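Long-range contacts in glycosyl hydrolase, family 31/fibronectin type III domain protein (PDB 4LQR), which probably binds carbohydrate through a calcium-containing F5/8 type C beta-sandwich module that accompanies a family 31 glycoside hydrolase: residues A43-E48 with A159-F164; S23-A28 with K69-Y74; L62-T67 with K155-A160. All coordinates share one frame; numbering follows the deposited sequence. Where two conformers were deposited one is given.

Interaction 1 (A43-E48 with A159-F164); sequences AVDGDE and AAELVF. With CA (calcium ion), chain B; CA (calcium ion), chain C.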
ATOM      1  N   ALA A  43       0.393  -8.458  -0.771  1.00  4.01           N
ATOM      2  CA  ALA A  43       0.409  -7.183  -0.081  1.00  3.81           C
ATOM      3  C   ALA A  43      -0.540  -7.177   1.081  1.00  3.69           C
ATOM      4  O   ALA A  43      -0.471  -6.265   1.888  1.00  3.95           O
ATOM      5  CB  ALA A  43       0.016  -6.028  -1.030  1.00  3.78           C
ATOM      6  N   VAL A  44      -1.476  -8.099   1.133  1.00  3.85           N
ATOM      7  CA  VAL A  44      -2.551  -8.080   2.171  1.00  3.66           C
ATOM      8  C   VAL A  44      -2.829  -9.496   2.689  1.00  4.32           C
ATOM      9  O   VAL A  44      -3.970  -9.824   2.999  1.00  4.56           O
ATOM     10  CB  VAL A  44      -3.857  -7.423   1.629  1.00  3.25           C
ATOM     11  CG1 VAL A  44      -3.643  -5.940   1.400  1.00  3.37           C
ATOM     12  CG2 VAL A  44      -4.295  -8.063   0.284  1.00  3.71           C
ATOM     13  N   ASP A  45      -1.750 -10.262   2.877  1.00  4.38           N
ATOM     14  CA  ASP A  45      -1.908 -11.650   3.387  1.00  4.93           C
ATOM     15  C   ASP A  45      -1.486 -11.733   4.851  1.00  5.13           C
ATOM     16  O   ASP A  45      -1.517 -12.889   5.371  1.00  5.76           O
ATOM     17  CB  ASP A  45      -1.142 -12.658   2.557  1.00  4.99           C
ATOM     18  CG  ASP A  45       0.395 -12.401   2.564  1.00  4.98           C
ATOM     19  OD1 ASP A  45       0.905 -11.404   3.160  1.00  4.91           O
ATOM     20  OD2 ASP A  45       1.082 -13.228   1.926  1.00  5.99           O
ATOM     21  N   GLY A  46      -1.271 -10.624   5.525  1.00  5.07           N
ATOM     22  CA  GLY A  46      -0.914 -10.656   6.943  1.00  4.56           C
ATOM     23  C   GLY A  46       0.444 -11.230   7.208  1.00  4.96           C
ATOM     24  O   GLY A  46       0.786 -11.477   8.368  1.00  5.67           O
ATOM     25  N   ASP A  47       1.250 -11.459   6.169  1.00  5.18           N
ATOM     26  CA  ASP A  47       2.625 -12.036   6.332  1.00  5.05           C
ATOM     27  C   ASP A  47       3.638 -10.968   5.940  1.00  5.52           C
ATOM     28  O   ASP A  47       3.754 -10.568   4.744  1.00  6.45           O
ATOM     29  CB  ASP A  47       2.739 -13.301   5.476  1.00  5.54           C
ATOM     30  CG  ASP A  47       4.082 -14.071   5.669  1.00  6.21           C
ATOM     31  OD1 ASP A  47       5.066 -13.435   6.112  1.00  6.93           O
ATOM     32  OD2 ASP A  47       4.007 -15.284   5.243  1.00  6.67           O
ATOM     33  N   GLU A  48       4.377 -10.521   6.941  1.00  5.23           N
ATOM     34  CA  GLU A  48       5.399  -9.493   6.715  1.00  5.28           C
ATOM     35  C   GLU A  48       6.523  -9.944   5.756  1.00  6.00           C
ATOM     36  O   GLU A  48       7.236  -9.072   5.213  1.00  5.78           O
ATOM     37  CB  GLU A  48       6.071  -9.001   8.037  1.00  5.63           C
ATOM     38  CG  GLU A  48       5.011  -8.395   8.977  1.00  6.90           C
ATOM     39  CD  GLU A  48       5.621  -7.789  10.207  1.00  7.76           C
ATOM     40  OE1 GLU A  48       6.802  -8.029  10.495  1.00  9.15           O
ATOM     41  OE2 GLU A  48       4.902  -7.036  10.907  1.00  8.87           O
ATOM     42  N   ALA A 159       5.311  -3.826  -1.702  1.00  3.83           N
ATOM     43  CA  ALA A 159       4.685  -3.595  -0.386  1.00  3.48           C
ATOM     44  C   ALA A 159       4.710  -4.942   0.318  1.00  3.61           C
ATOM     45  O   ALA A 159       4.184  -5.913  -0.257  1.00  3.94           O
ATOM     46  CB  ALA A 159       3.221  -3.118  -0.528  1.00  3.58           C
ATOM     47  N   ALA A 160       5.165  -4.956   1.587  1.00  3.83           N
ATOM     48  CA  ALA A 160       5.112  -6.207   2.347  1.00  3.87           C
ATOM     49  C   ALA A 160       3.710  -6.402   2.941  1.00  3.84           C
ATOM     50  O   ALA A 160       3.207  -7.501   2.936  1.00  4.03           O
ATOM     51  CB  ALA A 160       6.183  -6.231   3.444  1.00  4.22           C
ATOM     52  N   GLU A 161       3.099  -5.323   3.444  1.00  4.28           N
ATOM     53  CA  GLU A 161       1.736  -5.364   3.961  1.00  4.62           C
ATOM     54  C   GLU A 161       1.106  -4.012   3.826  1.00  4.66           C
ATOM     55  O   GLU A 161       1.765  -2.975   3.976  1.00  5.12           O
ATOM     56  CB  GLU A 161       1.774  -5.701   5.492  1.00  5.37           C
ATOM     57  CG  GLU A 161       1.930  -7.229   5.726  1.00  5.87           C
ATOM     58  CD  GLU A 161       0.803  -8.073   5.083  1.00  6.74           C
ATOM     59  OE1 GLU A 161      -0.404  -7.869   5.439  1.00  8.47           O
ATOM     60  OE2 GLU A 161       1.013  -8.944   4.234  1.00  6.38           O
ATOM     61  N   LEU A 162      -0.219  -4.043   3.687  1.00  4.99           N
ATOM     62  CA  LEU A 162      -1.088  -2.862   3.815  1.00  4.91           C
ATOM     63  C   LEU A 162      -2.069  -3.229   4.904  1.00  5.05           C
ATOM     64  O   LEU A 162      -2.874  -4.151   4.750  1.00  5.96           O
ATOM     65  CB  LEU A 162      -1.816  -2.507   2.499  1.00  4.98           C
ATOM     66  CG  LEU A 162      -0.932  -2.259   1.302  1.00  4.88           C
ATOM     67  CD1 LEU A 162      -1.849  -2.042   0.111  1.00  5.68           C
ATOM     68  CD2 LEU A 162      -0.058  -1.031   1.530  1.00  5.49           C
ATOM     69  N   VAL A 163      -1.949  -2.543   6.042  1.00  5.18           N
ATOM     70  CA  VAL A 163      -2.882  -2.880   7.199  1.00  5.57           C
ATOM     71  C   VAL A 163      -3.987  -1.846   7.208  1.00  5.25           C
ATOM     72  O   VAL A 163      -3.703  -0.655   7.079  1.00  5.57           O
ATOM     73  CB  VAL A 163      -2.089  -2.735   8.512  1.00  6.66           C
ATOM     74  CG1 VAL A 163      -2.999  -3.027   9.745  1.00  7.08           C
ATOM     75  CG2 VAL A 163      -0.938  -3.756   8.555  1.00  8.20           C
ATOM     76  N   PHE A 164      -5.216  -2.285   7.320  1.00  5.07           N
ATOM     77  CA  PHE A 164      -6.360  -1.337   7.196  1.00  5.29           C
ATOM     78  C   PHE A 164      -7.029  -1.180   8.556  1.00  5.57           C
ATOM     79  O   PHE A 164      -7.101  -2.155   9.360  1.00  6.14           O
ATOM     80  CB  PHE A 164      -7.426  -1.986   6.311  1.00  5.31           C
ATOM     81  CG  PHE A 164      -7.131  -1.802   4.807  1.00  4.89           C
ATOM     82  CD1 PHE A 164      -5.978  -2.376   4.222  1.00  5.86           C
ATOM     83  CD2 PHE A 164      -8.090  -1.151   3.987  1.00  5.47           C
ATOM     84  CE1 PHE A 164      -5.712  -2.190   2.849  1.00  5.52           C
ATOM     85  CE2 PHE A 164      -7.797  -0.973   2.618  1.00  5.48           C
ATOM     86  CZ  PHE A 164      -6.646  -1.531   2.020  1.00  5.71           C
TER
HETATM   87 CA    CA B 201       2.695  -9.830   2.851  1.00  4.31          CA
HETATM   88 CA    CA C 202      -5.843 -11.083   2.471  1.00 14.05          CA
HETATM   89  O   HOH W   1      -7.308 -12.886   1.736  1.00 13.56           O
HETATM   90  O   HOH W   2      -4.270 -11.761   0.555  1.00  5.08           O
HETATM   91  O   HOH W   3      -5.068 -12.878   3.916  1.00 10.37           O

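Interaction 2 (S23-A28 with K69-Y74); sequences SSKLEA and KLDKAY. With CA (calcium ion), chain C.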
ATOM      1  N   SER A  23      -6.243  -9.736   7.985  1.00  6.41           N
ATOM      2  CA  SER A  23      -5.880  -9.666   6.558  0.50  6.38           C
ATOM      3  C   SER A  23      -6.734 -10.555   5.655  1.00  6.67           C
ATOM      4  O   SER A  23      -6.814 -10.278   4.453  1.00  5.98           O
ATOM      5  CB  SER A  23      -4.388  -9.939   6.321  0.50  5.99           C
ATOM      6  OG  SER A  23      -3.596  -8.932   6.927  0.50  5.44           O
ATOM      7  N   SER A  24      -7.394 -11.600   6.201  1.00  6.88           N
ATOM      8  CA  SER A  24      -8.285 -12.429   5.389  1.00  7.25           C
ATOM      9  C   SER A  24      -9.513 -11.643   4.866  1.00  7.02           C
ATOM     10  O   SER A  24     -10.161 -12.139   3.955  1.00  8.59           O
ATOM     11  CB  SER A  24      -8.837 -13.639   6.226  1.00  7.74           C
ATOM     12  OG  SER A  24      -9.551 -13.190   7.348  1.00  8.90           O
ATOM     13  N   LYS A  25      -9.762 -10.491   5.485  1.00  6.32           N
ATOM     14  CA  LYS A  25     -10.824  -9.577   5.031  1.00  6.74           C
ATOM     15  C   LYS A  25     -10.415  -8.713   3.861  1.00  5.95           C
ATOM     16  O   LYS A  25     -11.263  -7.963   3.327  1.00  6.14           O
ATOM     17  CB  LYS A  25     -11.338  -8.708   6.148  1.00  8.53           C
ATOM     18  CG  LYS A  25     -12.050  -9.696   7.182  1.00 11.23           C
ATOM     19  CD  LYS A  25     -12.195  -9.002   8.414  1.00 13.87           C
ATOM     20  CE  LYS A  25     -12.750  -9.985   9.482  1.00 12.53           C
ATOM     21  NZ  LYS A  25     -14.020 -10.778   9.235  1.00 15.07           N
ATOM     22  N   LEU A  26      -9.147  -8.859   3.432  1.00  5.26           N
ATOM     23  CA  LEU A  26      -8.603  -7.985   2.349  0.50  5.01           C
ATOM     24  C   LEU A  26      -8.236  -8.839   1.190  1.00  4.72           C
ATOM     25  O   LEU A  26      -7.401  -9.767   1.319  1.00  4.80           O
ATOM     26  CB  LEU A  26      -7.341  -7.310   2.860  0.50  4.72           C
ATOM     27  CG  LEU A  26      -7.503  -6.082   3.761  0.50  4.65           C
ATOM     28  CD1 LEU A  26      -8.384  -6.431   4.982  0.50  4.91           C
ATOM     29  CD2 LEU A  26      -6.100  -5.618   4.163  0.50  4.78           C
ATOM     30  N   GLU A  27      -8.844  -8.555   0.031  1.00  4.46           N
ATOM     31  CA  GLU A  27      -8.548  -9.310  -1.208  1.00  5.02           C
ATOM     32  C   GLU A  27      -7.923  -8.344  -2.187  1.00  4.61           C
ATOM     33  O   GLU A  27      -8.523  -7.350  -2.582  1.00  4.12           O
ATOM     34  CB  GLU A  27      -9.825  -9.934  -1.806  1.00  6.23           C
ATOM     35  CG  GLU A  27      -9.558 -10.732  -3.053  1.00  8.95           C
ATOM     36  CD  GLU A  27     -10.819 -11.159  -3.765  1.00 12.44           C
ATOM     37  OE1 GLU A  27     -11.950 -10.837  -3.335  1.00 15.98           O
ATOM     38  OE2 GLU A  27     -10.650 -11.721  -4.887  1.00 15.79           O
ATOM     39  N   ALA A  28      -6.709  -8.650  -2.662  1.00  4.17           N
ATOM     40  CA  ALA A  28      -6.124  -7.827  -3.749  1.00  4.58           C
ATOM     41  C   ALA A  28      -6.739  -8.278  -5.079  1.00  5.06           C
ATOM     42  O   ALA A  28      -6.519  -9.418  -5.540  1.00  6.37           O
ATOM     43  CB  ALA A  28      -4.611  -8.014  -3.810  1.00  5.36           C
ATOM     44  N   LYS A  69     -10.072  -5.146  -2.162  1.00  3.35           N
ATOM     45  CA  LYS A  69     -11.523  -5.265  -1.837  1.00  3.67           C
ATOM     46  C   LYS A  69     -11.670  -5.742  -0.416  1.00  4.10           C
ATOM     47  O   LYS A  69     -11.048  -6.748  -0.049  1.00  4.81           O
ATOM     48  CB  LYS A  69     -12.136  -6.286  -2.756  1.00  3.82           C
ATOM     49  CG  LYS A  69     -13.655  -6.462  -2.423  1.00  4.40           C
ATOM     50  CD  LYS A  69     -14.232  -7.528  -3.341  1.00  5.84           C
ATOM     51  CE  LYS A  69     -15.696  -7.686  -2.914  1.00  6.83           C
ATOM     52  NZ  LYS A  69     -16.416  -8.698  -3.807  1.00  9.02           N
ATOM     53  N   LEU A  70     -12.453  -5.057   0.379  1.00  4.22           N
ATOM     54  CA  LEU A  70     -12.717  -5.552   1.779  1.00  4.94           C
ATOM     55  C   LEU A  70     -13.981  -6.405   1.782  1.00  5.31           C
ATOM     56  O   LEU A  70     -14.688  -6.456   0.791  1.00  5.21           O
ATOM     57  CB  LEU A  70     -13.000  -4.324   2.665  1.00  6.31           C
ATOM     58  CG  LEU A  70     -11.810  -3.308   2.643  1.00  6.92           C
ATOM     59  CD1 LEU A  70     -12.126  -2.194   3.623  1.00  8.49           C
ATOM     60  CD2 LEU A  70     -10.482  -3.903   2.981  1.00  8.65           C
ATOM     61  N   ASP A  71     -14.243  -7.106   2.879  1.00  5.16           N
ATOM     62  CA  ASP A  71     -15.374  -8.025   2.865  1.00  5.46           C
ATOM     63  C   ASP A  71     -16.765  -7.342   2.929  1.00  5.39           C
ATOM     64  O   ASP A  71     -17.749  -8.013   2.636  1.00  6.38           O
ATOM     65  CB  ASP A  71     -15.169  -9.013   4.043  1.00  6.36           C
ATOM     66  CG  ASP A  71     -15.231  -8.297   5.380  1.00  6.73           C
ATOM     67  OD1 ASP A  71     -14.460  -7.405   5.688  1.00  6.33           O
ATOM     68  OD2 ASP A  71     -16.057  -8.723   6.299  1.00 10.95           O
ATOM     69  N   LYS A  72     -16.760  -6.071   3.290  1.00  5.26           N
ATOM     70  CA  LYS A  72     -18.002  -5.240   3.390  1.00  5.00           C
ATOM     71  C   LYS A  72     -17.512  -3.811   3.410  1.00  5.10           C
ATOM     72  O   LYS A  72     -16.297  -3.577   3.419  1.00  5.26           O
ATOM     73  CB  LYS A  72     -18.867  -5.514   4.659  1.00  5.79           C
ATOM     74  CG  LYS A  72     -18.063  -5.335   5.949  1.00  7.47           C
ATOM     75  CD  LYS A  72     -19.027  -5.504   7.122  1.00  8.91           C
ATOM     76  CE  LYS A  72     -18.185  -5.212   8.330  1.00 10.83           C
ATOM     77  NZ  LYS A  72     -18.994  -5.368   9.572  1.00 18.14           N
ATOM     78  N   ALA A  73     -18.460  -2.885   3.355  1.00  4.87           N
ATOM     79  CA  ALA A  73     -18.010  -1.483   3.598  1.00  4.64           C
ATOM     80  C   ALA A  73     -17.591  -1.263   5.035  1.00  4.37           C
ATOM     81  O   ALA A  73     -18.204  -1.825   5.987  1.00  5.71           O
ATOM     82  CB  ALA A  73     -19.183  -0.514   3.329  1.00  5.23           C
ATOM     83  N   TYR A  74     -16.581  -0.413   5.180  1.00  4.30           N
ATOM     84  CA  TYR A  74     -16.179   0.077   6.482  1.00  4.39           C
ATOM     85  C   TYR A  74     -16.055   1.544   6.472  1.00  4.48           C
ATOM     86  O   TYR A  74     -15.697   2.147   5.441  1.00  4.53           O
ATOM     87  CB  TYR A  74     -14.768  -0.467   6.860  1.00  4.62           C
ATOM     88  CG  TYR A  74     -14.711  -1.994   7.149  1.00  4.99           C
ATOM     89  CD1 TYR A  74     -14.595  -2.921   6.086  1.00  4.61           C
ATOM     90  CD2 TYR A  74     -14.773  -2.457   8.459  1.00  5.95           C
ATOM     91  CE1 TYR A  74     -14.554  -4.287   6.335  1.00  5.16           C
ATOM     92  CE2 TYR A  74     -14.717  -3.836   8.746  1.00  6.02           C
ATOM     93  CZ  TYR A  74     -14.618  -4.746   7.656  1.00  5.50           C
ATOM     94  OH  TYR A  74     -14.560  -6.108   7.868  1.00  7.53           O
TER
HETATM   95 CA    CA C 202      -5.843 -11.083   2.471  1.00 14.05          CA
HETATM   96  O   HOH W   1      -7.308 -12.886   1.736  1.00 13.56           O
HETATM   97  O   HOH W   2      -4.270 -11.761   0.555  1.00  5.08           O
HETATM   98  O   HOH W   3      -5.068 -12.878   3.916  1.00 10.37           O

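Interaction 3 (L62-T67 with K155-A160); sequences LPVSIT and KYASAA. With CA (calcium ion), chain B.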
ATOM      1  N   LEU A  62       6.469   3.697 -13.245  1.00  8.38           N
ATOM      2  CA  LEU A  62       5.432   4.284 -12.397  1.00  8.23           C
ATOM      3  C   LEU A  62       4.551   5.192 -13.243  1.00  9.52           C
ATOM      4  O   LEU A  62       4.984   5.710 -14.291  1.00 10.52           O
ATOM      5  CB  LEU A  62       6.028   5.077 -11.259  1.00  7.32           C
ATOM      6  CG  LEU A  62       6.937   4.288 -10.293  1.00  6.85           C
ATOM      7  CD1 LEU A  62       7.394   5.153  -9.134  1.00  6.70           C
ATOM      8  CD2 LEU A  62       6.202   2.964  -9.819  1.00  6.32           C
ATOM      9  N   PRO A  63       3.342   5.469 -12.792  1.00  8.02           N
ATOM     10  CA  PRO A  63       2.736   4.910 -11.535  1.00  7.05           C
ATOM     11  C   PRO A  63       2.266   3.482 -11.693  1.00  6.63           C
ATOM     12  O   PRO A  63       2.059   2.983 -12.793  1.00  6.91           O
ATOM     13  CB  PRO A  63       1.532   5.833 -11.269  1.00  7.64           C
ATOM     14  CG  PRO A  63       1.118   6.299 -12.686  1.00  7.78           C
ATOM     15  CD  PRO A  63       2.442   6.404 -13.494  1.00  7.90           C
ATOM     16  N   VAL A  64       2.194   2.792 -10.547  1.00  5.04           N
ATOM     17  CA  VAL A  64       1.523   1.483 -10.514  1.00  4.56           C
ATOM     18  C   VAL A  64       0.552   1.527  -9.339  1.00  4.82           C
ATOM     19  O   VAL A  64       0.778   2.280  -8.365  1.00  5.05           O
ATOM     20  CB  VAL A  64       2.481   0.239 -10.304  1.00  4.98           C
ATOM     21  CG1 VAL A  64       3.339   0.062 -11.579  1.00  5.46           C
ATOM     22  CG2 VAL A  64       3.361   0.411  -9.078  1.00  4.28           C
ATOM     23  N   SER A  65      -0.524   0.754  -9.475  1.00  4.14           N
ATOM     24  CA  SER A  65      -1.580   0.712  -8.422  0.50  3.79           C
ATOM     25  C   SER A  65      -1.854  -0.702  -8.011  1.00  4.09           C
ATOM     26  O   SER A  65      -1.694  -1.634  -8.814  1.00  4.22           O
ATOM     27  CB  SER A  65      -2.884   1.310  -8.967  0.50  3.43           C
ATOM     28  OG  SER A  65      -2.737   2.665  -9.397  0.50  2.66           O
ATOM     29  N   ILE A  66      -2.340  -0.845  -6.787  1.00  3.82           N
ATOM     30  CA  ILE A  66      -2.864  -2.123  -6.317  1.00  3.88           C
ATOM     31  C   ILE A  66      -4.249  -1.786  -5.668  1.00  3.81           C
ATOM     32  O   ILE A  66      -4.355  -0.773  -4.955  1.00  3.97           O
ATOM     33  CB  ILE A  66      -1.913  -2.797  -5.326  1.00  4.23           C
ATOM     34  CG1 ILE A  66      -2.527  -4.122  -4.877  1.00  4.32           C
ATOM     35  CG2 ILE A  66      -1.595  -1.930  -4.095  1.00  4.86           C
ATOM     36  CD1 ILE A  66      -1.523  -5.028  -4.170  1.00  4.24           C
ATOM     37  N   THR A  67      -5.265  -2.600  -5.958  1.00  3.82           N
ATOM     38  CA  THR A  67      -6.647  -2.378  -5.496  1.00  4.34           C
ATOM     39  C   THR A  67      -7.060  -3.505  -4.587  1.00  3.64           C
ATOM     40  O   THR A  67      -6.954  -4.663  -4.943  1.00  4.03           O
ATOM     41  CB  THR A  67      -7.583  -2.223  -6.697  1.00  5.45           C
ATOM     42  OG1 THR A  67      -7.063  -1.117  -7.445  1.00  7.75           O
ATOM     43  CG2 THR A  67      -8.960  -1.901  -6.220  1.00  6.58           C
ATOM     44  N   LYS A 155      10.513   3.295 -10.754  1.00  6.20           N
ATOM     45  CA  LYS A 155      10.213   2.332 -11.815  1.00  6.15           C
ATOM     46  C   LYS A 155       9.265   1.227 -11.367  1.00  6.19           C
ATOM     47  O   LYS A 155       8.317   0.861 -12.089  1.00  5.95           O
ATOM     48  CB  LYS A 155      11.524   1.657 -12.324  1.00  7.27           C
ATOM     49  CG  LYS A 155      11.262   0.744 -13.485  1.00  8.00           C
ATOM     50  CD  LYS A 155      12.597   0.215 -14.091  1.00  9.74           C
ATOM     51  CE  LYS A 155      12.261  -0.718 -15.235  1.00 12.09           C
ATOM     52  NZ  LYS A 155      11.852   0.018 -16.477  1.00 14.43           N
ATOM     53  N   TYR A 156       9.502   0.758 -10.146  1.00  5.47           N
ATOM     54  CA  TYR A 156       8.670  -0.329  -9.641  1.00  4.96           C
ATOM     55  C   TYR A 156       8.362  -0.058  -8.186  1.00  4.53           C
ATOM     56  O   TYR A 156       9.057   0.663  -7.454  1.00  4.57           O
ATOM     57  CB  TYR A 156       9.374  -1.736  -9.798  1.00  4.75           C
ATOM     58  CG  TYR A 156      10.830  -1.720  -9.503  1.00  4.60           C
ATOM     59  CD1 TYR A 156      11.275  -1.664  -8.157  1.00  4.55           C
ATOM     60  CD2 TYR A 156      11.784  -1.676 -10.523  1.00  4.70           C
ATOM     61  CE1 TYR A 156      12.638  -1.623  -7.854  1.00  4.68           C
ATOM     62  CE2 TYR A 156      13.153  -1.668 -10.205  1.00  4.73           C
ATOM     63  CZ  TYR A 156      13.559  -1.597  -8.880  1.00  5.34           C
ATOM     64  OH  TYR A 156      14.954  -1.593  -8.640  1.00  5.80           O
ATOM     65  N   ALA A 157       7.285  -0.689  -7.726  1.00  4.28           N
ATOM     66  CA  ALA A 157       6.843  -0.583  -6.293  1.00  3.82           C
ATOM     67  C   ALA A 157       6.749  -1.956  -5.687  1.00  3.77           C
ATOM     68  O   ALA A 157       6.455  -2.964  -6.348  1.00  3.72           O
ATOM     69  CB  ALA A 157       5.493   0.132  -6.216  1.00  4.38           C
ATOM     70  N   SER A 158       6.906  -1.967  -4.374  1.00  3.50           N
ATOM     71  CA  SER A 158       6.652  -3.179  -3.594  1.00  3.73           C
ATOM     72  C   SER A 158       5.916  -2.797  -2.354  1.00  3.78           C
ATOM     73  O   SER A 158       5.904  -1.612  -1.975  1.00  4.64           O
ATOM     74  CB  SER A 158       7.970  -4.000  -3.279  1.00  3.64           C
ATOM     75  OG  SER A 158       8.883  -3.149  -2.524  1.00  3.80           O
ATOM     76  N   ALA A 159       5.311  -3.826  -1.702  1.00  3.83           N
ATOM     77  CA  ALA A 159       4.685  -3.595  -0.386  1.00  3.48           C
ATOM     78  C   ALA A 159       4.710  -4.942   0.318  1.00  3.61           C
ATOM     79  O   ALA A 159       4.184  -5.913  -0.257  1.00  3.94           O
ATOM     80  CB  ALA A 159       3.221  -3.118  -0.528  1.00  3.58           C
ATOM     81  N   ALA A 160       5.165  -4.956   1.587  1.00  3.83           N
ATOM     82  CA  ALA A 160       5.112  -6.207   2.347  1.00  3.87           C
ATOM     83  C   ALA A 160       3.710  -6.402   2.941  1.00  3.84           C
ATOM     84  O   ALA A 160       3.207  -7.501   2.936  1.00  4.03           O
ATOM     85  CB  ALA A 160       6.183  -6.231   3.444  1.00  4.22           C
TER
HETATM   86 CA    CA B 201       2.695  -9.830   2.851  1.00  4.31          CA

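Interaction 1 (A43-E48 with A159-F164)
E161 and D45 meet at a shared calcium ion: E161 OE2 and D45 OD1 each bind it at 2.4 Å, and the cation lets these two acceptor oxygens sit only 2.7 Å apart. Their side chains cross at about a right angle, yet the carboxylate planes are nearly coplanar, 10° apart. The carbonyls of D47 and A160 bind the same ion, and N42 O, T50 O and T50 OG1 complete seven protein ligands. E161 starts out pointing away from the loop; a bend at chi2 (-58°) folds its carboxylate back toward the loop backbone. There OE1 takes the N-H of G46 at 2.9 Å (G46 N to E161 OE1), from above the carboxylate plane, while D45 N and D47 N give weak bonds to OE2. The stronger bond of D47 N is to D45 OD1, at 3.0 Å, closing an Asx turn. A43 O is satisfied too, accepting a hydrogen bond from L162 N at 2.9 Å, and the CA-H of E161 adds a second contact. V44 sends its carbonyl oxygen to a second calcium ion, 2.3 Å away, and rests CG1 on L162 CB. A160 and E161 form a classic beta bulge opposite L82 of strand 73-82, while A43 and V44 lie against I66 and I68 of strand 64-70, so the calcium loop touches strands of both sheets.

Interaction 2 (S23-A28 with K69-Y74)
K69 and E27 form an antiparallel hydrogen-bonded pair, joined by two nearly straight bonds: E27 N lies 2.9 Å from K69 O, in the carbonyl plane, and K69 N is 2.7 Å from E27 O. Both side chains leave on the same side of the sheet with CG anti to the backbone N (chi1 179° for K69, -179° for E27) and run extended alongside each other. They touch through the aliphatic part of the lysine, E27 OE1 lying 4.0 Å from K69 CD; the charged ends are farther apart than a salt bridge. At L70 the CA-H points to the carbonyl of K25, with L70 CA 3.2 Å from K25 O. Its side chain turns to the other side of the sheet, where L70 CD2 packs 3.8 Å from L26 CG in one of two modelled L26 conformers. D71 brings its carboxylate over the start of the K25 side chain, D71 OD1 resting 3.4 Å from K25 CB; K25 NZ is of opposite charge but stays beyond salt-bridge range. The chain turns its corner at 71 and 72, and Y74 then donates its hydroxyl to the syn lone pair of D71 OD1, a short bond of 2.5 Å between Y74 OH and D71 OD1 that ties the corner together. K25 CD passes across that hydroxyl. Strand 26-31 is an outermost strand of the five-stranded sheet, beside 64-70, with L26 and L70 facing F164 of strand 158-166, while Y74 has joined the opposing sheet, its backbone bonded to A138.

Interaction 3 (L62-T67 with K155-A160)
This contact lies in the interior of a beta-sandwich, the fold of F5/8 type C domains, where the start of strand 64-70 in the five-stranded sheet faces the chain leading into strand 158-166 of the four-stranded sheet. It is a small contact, burying 188 Å² in all, with the two backbones closest at one end: the CA atoms of L62 and K155 are 5.2 Å apart, whereas those of V64 and A157 are separated by 7.1 Å. At that close end L62 lays its branched tip against the K155 backbone. With CG anti to the carbonyl carbon (chi1 -60°), the leucine reaches across to the peptide: L62 CG lies 3.7 Å from K155 N and L62 CD2 3.7 Å from K155 O, with CD2 close to the amide of Y156 as well. This is apolar contact with a polar backbone, and L62 N, at 3.6 Å from K155 O, makes no bond to it. The K155 side chain sets off away from segment 62-67, and its NZ is bonded to the carbonyl of D60. The Y156 side chain also leaves the contact, its ring packing on S54, Y56 and N89, while its carbonyl is taken up by the hydroxyl of T148. V64 and A157, by contrast, point at each other across the sandwich. Behind them, the V64 backbone pairs with A145 in the neighbouring strand 140-148; A145 also touches A157, and W52 from the other sheet packs on V64. One methyl group of V64 carries the meeting: CG2, set between the backbone N and the carbonyl carbon, presses on the single methyl of A157, with V64 CG2 3.6 Å from A157 CB.

Two calcium ions tie the set together. Interactions 1 and 2, with centres about 12 Å apart, share the ion bound by V44 O from the loop and by S23 O and L26 O from segment 23-28, along with its three waters. Interactions 1 and 3, about 13 Å between centres, share A159 and A160; A160 O binds the other ion, so the chain passes from interaction 3 through the first residues of strand 158-166 to that metal site. The A43 methyl also packs on I66, with A43 CB 3.6 Å from I66 CD1. Interactions 2 and 3 lie farther apart, about 19 Å between centres, at the two ends of strand 64-70.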